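Kelch-like protein 7 (Homo sapiens, PDB 3II7) serves as the substrate-specific adapter of a CUL3-RBX1 E3 ubiquitin ligase that marks proteins for degradation, its C-terminal Kelch-repeat domain, modelled here, probably recruiting the substrates. Local coordinates at residues I152-G157 against E179-L184; E147-I152 against Y221-N226. All blocks are in the same frame, centred on the assembly; numbering follows the deposited sequence.

Interaction 1: I152-G157 against E179-L184; sequences IYVCGG and ETWTEL
Strands 152-155 and 180-184 run in the same general sense with their axes inclined at 48° and 9.2 Å apart at closest, and no backbone hydrogen bond passes between them; Ile152 and Trp181 are the nearest pair of CA atoms. Side chains therefore carry the contact, on two sides of the sheet. On one, Trp181 swings its six-membered ring back toward the inner strand, and CH2 lies 3.7 Å from Val154 CG2 in one of that valine's two conformers. The methyl approaches the ring obliquely, as does Ile152 O, which is 4.0 Å from Trp181 CZ3. With its CG anti to the carbonyl carbon (chi1 -71°), the indole reaches across strand 171-175, which separates the two segments in the sheet. This is the second-to-fourth strand relation inside one four-stranded blade of the Kelch beta-propeller; both segments belong to Kelch repeat 4, although the blade's first strand, 144-148, comes from repeat 3. The indole NE1 donates to Pro134 O, while Phe120 meets the rings edge-to-face, so the tryptophan also joins this blade to the preceding one. On the other side of the sheet, Leu184 sends CD1 to the edge of the Tyr153 ring, near its plane, 3.6 Å from CE1 of that tyrosine. The two side chains cross at about a right angle, and Val173 of the intervening strand touches both.

Interaction 2: E147-I152 against Y221-N226; sequences EANGLI and YDIKLN
The amide of Asn149 is the flat group that meets the other segment, its ND2 4.2 Å from Ile223 CD1; the second flat group, the Tyr221 ring, has Asn226 OD1 at its edge and in its plane, while Trp228 meets it with planes about 45° apart. The Ile223 terminal methyl does the touching for its whole segment: CD1 is also 4.2 Å from Ala148 CB. Ile223 has CG1 anti to the carbonyl carbon (chi1 -66°) and an extended chi2, which carries CD1 out to the hairpin of the neighbouring blade, making this a contact between adjacent blades of the Kelch propeller. No hydrogen bond crosses between the segments; the polar bonds lie within each of them. In 147-152, a type I' turn from Ala148 to Leu151 closes a beta hairpin with a two-residue loop, Ala148 and Leu151 being paired through both backbone bonds. The Glu147 side chain comes alongside the turn, OE2 accepting from Gly150 N at 2.7 Å on the anti side, 28° out of the carboxylate plane. In 221-226, Asp222 OD1 takes Leu225 N at 3.0 Å from above the carboxylate plane, an Asx motif at the start of 223-225, which has helical backbone angles without the regular helical bonds. Tyr221 OH donates to Asn226 OD1 at 2.6 Å, and that oxygen also accepts from Cys185 N, bridging to the end of the preceding blade. The hairpin joins strands 144-148 and 151-155, the turn follows strand 218-222 of the next blade, and Phe198 of strand 195-199 and Tyr153 of strand 151-155 both pack against Ala148 and Ile223.

In the fold
From the N terminus, the chain passes three blades before strand 144-148 opens the sheet that also holds strands 151-155, 171-175 and 180-184. Interaction 1 closes the shorter loop, bringing 179-184 back against 152-157 within that blade. The chain then moves into the following sheet, and interaction 2 closes a longer loop when 221-226 meets the hairpin 147-152; interaction 1 is nested inside it. The two share Ile152 and strand 151-155, and their centres are about 10 Å apart. They touch where Tyr153 and Leu184 pack on Tyr221, Ile223 and Asn226, so contact within one blade continues directly into contact between neighbouring blades of the propeller.

Interaction 1: I152-G157 against E179-L184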
loop_
_atom_site.group_PDB
_atom_site.type_symbol
_atom_site.label_atom_id
_atom_site.label_comp_id
_atom_site.label_asym_id
_atom_site.label_seq_id
_atom_site.Cartn_x
_atom_site.Cartn_y
_atom_site.Cartn_z
ATOM N N ILE A 152 4.799 11.341 6.578
ATOM C CA ILE A 152 3.863 10.527 5.833
ATOM C C ILE A 152 3.760 11.081 4.429
ATOM O O ILE A 152 3.309 12.208 4.228
ATOM C CB ILE A 152 2.508 10.540 6.510
ATOM C CG1 ILE A 152 2.655 9.933 7.923
ATOM C CG2 ILE A 152 1.427 9.771 5.666
ATOM C CD1 ILE A 152 1.424 9.835 8.676
ATOM N N TYR A 153 4.159 10.267 3.463
ATOM C CA TYR A 153 4.227 10.669 2.057
ATOM C C TYR A 153 3.093 10.035 1.286
ATOM O O TYR A 153 2.812 8.831 1.426
ATOM C CB TYR A 153 5.525 10.231 1.422
ATOM C CG TYR A 153 6.740 10.898 1.975
ATOM C CD1 TYR A 153 7.332 11.982 1.332
ATOM C CD2 TYR A 153 7.294 10.474 3.165
ATOM C CE1 TYR A 153 8.439 12.612 1.869
ATOM C CE2 TYR A 153 8.423 11.103 3.707
ATOM C CZ TYR A 153 8.990 12.181 3.041
ATOM O OH TYR A 153 10.100 12.809 3.553
ATOM N N VAL A 154 2.452 10.837 0.454
ATOM C CA VAL A 154 1.463 10.365 -0.488
ATOM C C VAL A 154 1.919 10.716 -1.914
ATOM O O VAL A 154 2.449 11.784 -2.122
ATOM C CB VAL A 154 0.130 11.059 -0.226
ATOM C CG1 VAL A 154 -0.820 10.782 -1.334
ATOM C CG2 VAL A 154 -0.461 10.613 1.106
ATOM N N CYS A 155 1.689 9.826 -2.878
ATOM C CA CYS A 155 1.881 10.154 -4.262
ATOM C C CYS A 155 0.984 9.381 -5.189
ATOM O O CYS A 155 0.596 8.197 -4.948
ATOM C CB CYS A 155 3.301 10.026 -4.725
ATOM S SG CYS A 155 3.903 8.390 -4.664
ATOM N N GLY A 156 0.688 10.049 -6.260
ATOM C CA GLY A 156 -0.124 9.524 -7.341
ATOM C C GLY A 156 -1.567 9.294 -6.937
ATOM O O GLY A 156 -2.130 10.035 -6.126
ATOM N N GLY A 157 -2.162 8.285 -7.532
ATOM C CA GLY A 157 -3.599 8.068 -7.427
ATOM C C GLY A 157 -4.335 8.757 -8.558
ATOM O O GLY A 157 -3.737 9.269 -9.514
ATOM N N GLU A 179 1.388 19.181 11.744
ATOM C CA GLU A 179 0.058 18.937 11.159
ATOM C C GLU A 179 -0.143 19.712 9.869
ATOM O O GLU A 179 -1.231 20.251 9.585
ATOM C CB GLU A 179 -1.057 19.183 12.191
ATOM C CG GLU A 179 -0.958 18.214 13.379
ATOM C CD GLU A 179 -2.255 18.033 14.170
ATOM O OE1 GLU A 179 -3.218 18.802 13.963
ATOM O OE2 GLU A 179 -2.282 17.107 15.022
ATOM N N THR A 180 0.908 19.724 9.052
ATOM C CA THR A 180 0.877 20.407 7.777
ATOM C C THR A 180 1.223 19.469 6.611
ATOM O O THR A 180 2.161 18.662 6.721
ATOM C CB THR A 180 1.904 21.530 7.760
ATOM O OG1 THR A 180 1.740 22.380 8.931
ATOM C CG2 THR A 180 1.777 22.357 6.465
ATOM N N TRP A 181 0.480 19.615 5.507
ATOM C CA TRP A 181 0.822 19.016 4.208
ATOM C C TRP A 181 1.667 19.980 3.385
ATOM O O TRP A 181 1.351 21.202 3.298
ATOM C CB TRP A 181 -0.452 18.628 3.429
ATOM C CG TRP A 181 -1.205 17.438 4.002
ATOM C CD1 TRP A 181 -2.291 17.474 4.824
ATOM C CD2 TRP A 181 -0.960 16.056 3.738
ATOM N NE1 TRP A 181 -2.734 16.213 5.089
ATOM C CE2 TRP A 181 -1.916 15.313 4.472
ATOM C CE3 TRP A 181 0.016 15.350 2.975
ATOM C CZ2 TRP A 181 -1.950 13.905 4.459
ATOM C CZ3 TRP A 181 -0.018 13.955 2.966
ATOM C CH2 TRP A 181 -1.011 13.248 3.702
ATOM N N THR A 182 2.739 19.456 2.808
ATOM C CA THR A 182 3.629 20.209 1.912
ATOM C C THR A 182 3.722 19.528 0.543
ATOM O O THR A 182 3.992 18.298 0.466
ATOM C CB THR A 182 5.009 20.327 2.521
ATOM O OG1 THR A 182 4.897 21.023 3.774
ATOM C CG2 THR A 182 5.974 21.106 1.569
ATOM N N GLU A 183 3.517 20.309 -0.522
ATOM C CA GLU A 183 3.684 19.838 -1.885
ATOM C C GLU A 183 5.178 19.582 -2.163
ATOM O O GLU A 183 6.031 20.440 -1.881
ATOM C CB GLU A 183 3.118 20.858 -2.899
ATOM C CG GLU A 183 2.901 20.256 -4.297
ATOM C CD GLU A 183 1.665 19.305 -4.364
ATOM O OE1 GLU A 183 0.723 19.482 -3.572
ATOM O OE2 GLU A 183 1.642 18.393 -5.211
ATOM N N LEU A 184 5.471 18.402 -2.690
ATOM C CA LEU A 184 6.805 18.021 -3.058
ATOM C C LEU A 184 6.959 17.975 -4.590
ATOM O O LEU A 184 5.986 18.212 -5.365
ATOM C CB LEU A 184 7.136 16.667 -2.435
ATOM C CG LEU A 184 7.145 16.682 -0.886
ATOM C CD1 LEU A 184 7.461 15.257 -0.392
ATOM C CD2 LEU A 184 8.156 17.711 -0.278
#

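Interaction 2: E147-I152 against Y221-N226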
loop_
_atom_site.group_PDB
_atom_site.type_symbol
_atom_site.label_atom_id
_atom_site.label_comp_id
_atom_site.label_asym_id
_atom_site.label_seq_id
_atom_site.Cartn_x
_atom_site.Cartn_y
_atom_site.Cartn_z
ATOM N N GLU A 147 5.089 5.765 5.354
ATOM C CA GLU A 147 5.841 6.464 6.395
ATOM C C GLU A 147 7.357 6.381 6.138
ATOM O O GLU A 147 7.906 5.311 5.727
ATOM C CB GLU A 147 5.499 5.888 7.749
ATOM C CG GLU A 147 6.160 6.604 8.918
ATOM C CD GLU A 147 7.575 6.069 9.292
ATOM O OE1 GLU A 147 7.970 4.929 8.922
ATOM O OE2 GLU A 147 8.265 6.789 10.005
ATOM N N ALA A 148 8.035 7.496 6.347
ATOM C CA ALA A 148 9.473 7.567 6.205
ATOM C C ALA A 148 10.047 8.574 7.191
ATOM O O ALA A 148 9.761 9.763 7.105
ATOM C CB ALA A 148 9.859 7.949 4.740
ATOM N N ASN A 149 10.845 8.094 8.147
ATOM C CA ASN A 149 11.467 8.972 9.171
ATOM C C ASN A 149 10.460 9.854 9.931
ATOM O O ASN A 149 10.742 11.021 10.227
ATOM C CB ASN A 149 12.545 9.897 8.546
ATOM C CG ASN A 149 13.606 9.153 7.769
ATOM O OD1 ASN A 149 14.206 8.212 8.261
ATOM N ND2 ASN A 149 13.871 9.612 6.545
ATOM N N GLY A 150 9.279 9.324 10.222
ATOM C CA GLY A 150 8.274 10.079 10.961
ATOM C C GLY A 150 7.316 10.919 10.121
ATOM O O GLY A 150 6.355 11.439 10.658
ATOM N N LEU A 151 7.585 11.049 8.813
ATOM C CA LEU A 151 6.747 11.822 7.892
ATOM C C LEU A 151 5.924 10.858 7.067
ATOM O O LEU A 151 6.303 9.701 6.874
ATOM C CB LEU A 151 7.612 12.694 6.972
ATOM C CG LEU A 151 8.537 13.712 7.664
ATOM C CD1 LEU A 151 9.266 14.654 6.673
ATOM C CD2 LEU A 151 7.749 14.529 8.671
ATOM N N ILE A 152 4.799 11.341 6.578
ATOM C CA ILE A 152 3.863 10.527 5.833
ATOM C C ILE A 152 3.760 11.081 4.429
ATOM O O ILE A 152 3.309 12.208 4.228
ATOM C CB ILE A 152 2.508 10.540 6.510
ATOM C CG1 ILE A 152 2.655 9.933 7.923
ATOM C CG2 ILE A 152 1.427 9.771 5.666
ATOM C CD1 ILE A 152 1.424 9.835 8.676
ATOM N N TYR A 221 12.013 8.701 -5.024
ATOM C CA TYR A 221 12.053 10.044 -4.489
ATOM C C TYR A 221 13.248 10.164 -3.575
ATOM O O TYR A 221 13.351 9.442 -2.579
ATOM C CB TYR A 221 10.790 10.337 -3.701
ATOM C CG TYR A 221 10.752 11.750 -3.137
ATOM C CD1 TYR A 221 10.733 12.849 -3.985
ATOM C CD2 TYR A 221 10.752 11.962 -1.757
ATOM C CE1 TYR A 221 10.714 14.123 -3.491
ATOM C CE2 TYR A 221 10.723 13.252 -1.230
ATOM C CZ TYR A 221 10.727 14.325 -2.088
ATOM O OH TYR A 221 10.694 15.592 -1.565
ATOM N N ASP A 222 14.151 11.072 -3.930
ATOM C CA ASP A 222 15.302 11.407 -3.106
ATOM C C ASP A 222 14.843 12.414 -2.079
ATOM O O ASP A 222 14.573 13.588 -2.393
ATOM C CB ASP A 222 16.417 11.971 -3.988
ATOM C CG ASP A 222 17.731 12.088 -3.249
ATOM O OD1 ASP A 222 17.742 12.666 -2.156
ATOM O OD2 ASP A 222 18.746 11.578 -3.773
ATOM N N ILE A 223 14.682 11.956 -0.851
ATOM C CA ILE A 223 14.157 12.810 0.214
ATOM C C ILE A 223 15.020 14.037 0.443
ATOM O O ILE A 223 14.512 15.128 0.615
ATOM C CB ILE A 223 13.970 11.966 1.505
ATOM C CG1 ILE A 223 12.886 10.921 1.295
ATOM C CG2 ILE A 223 13.617 12.851 2.741
ATOM C CD1 ILE A 223 12.769 9.874 2.453
ATOM N N LYS A 224 16.340 13.864 0.431
ATOM C CA LYS A 224 17.271 14.966 0.616
ATOM C C LYS A 224 17.256 15.992 -0.496
ATOM O O LYS A 224 17.321 17.194 -0.206
ATOM C CB LYS A 224 18.701 14.391 0.817
ATOM C CG LYS A 224 19.797 15.395 1.114
ATOM C CD LYS A 224 19.519 16.251 2.363
ATOM C CE LYS A 224 20.830 16.588 3.132
ATOM N NZ LYS A 224 21.236 15.468 4.092
ATOM N N LEU A 225 17.164 15.542 -1.764
ATOM C CA LEU A 225 17.237 16.453 -2.914
ATOM C C LEU A 225 15.848 16.975 -3.370
ATOM O O LEU A 225 15.783 17.922 -4.162
ATOM C CB LEU A 225 17.916 15.774 -4.108
ATOM C CG LEU A 225 19.397 15.404 -3.927
ATOM C CD1 LEU A 225 19.901 14.656 -5.158
ATOM C CD2 LEU A 225 20.242 16.624 -3.648
ATOM N N ASN A 226 14.760 16.354 -2.891
ATOM C CA ASN A 226 13.415 16.665 -3.351
ATOM C C ASN A 226 13.334 16.532 -4.885
ATOM O O ASN A 226 12.949 17.469 -5.595
ATOM C CB ASN A 226 12.935 18.050 -2.857
ATOM C CG ASN A 226 11.503 18.386 -3.310
ATOM O OD1 ASN A 226 10.584 17.531 -3.307
ATOM N ND2 ASN A 226 11.304 19.640 -3.691
#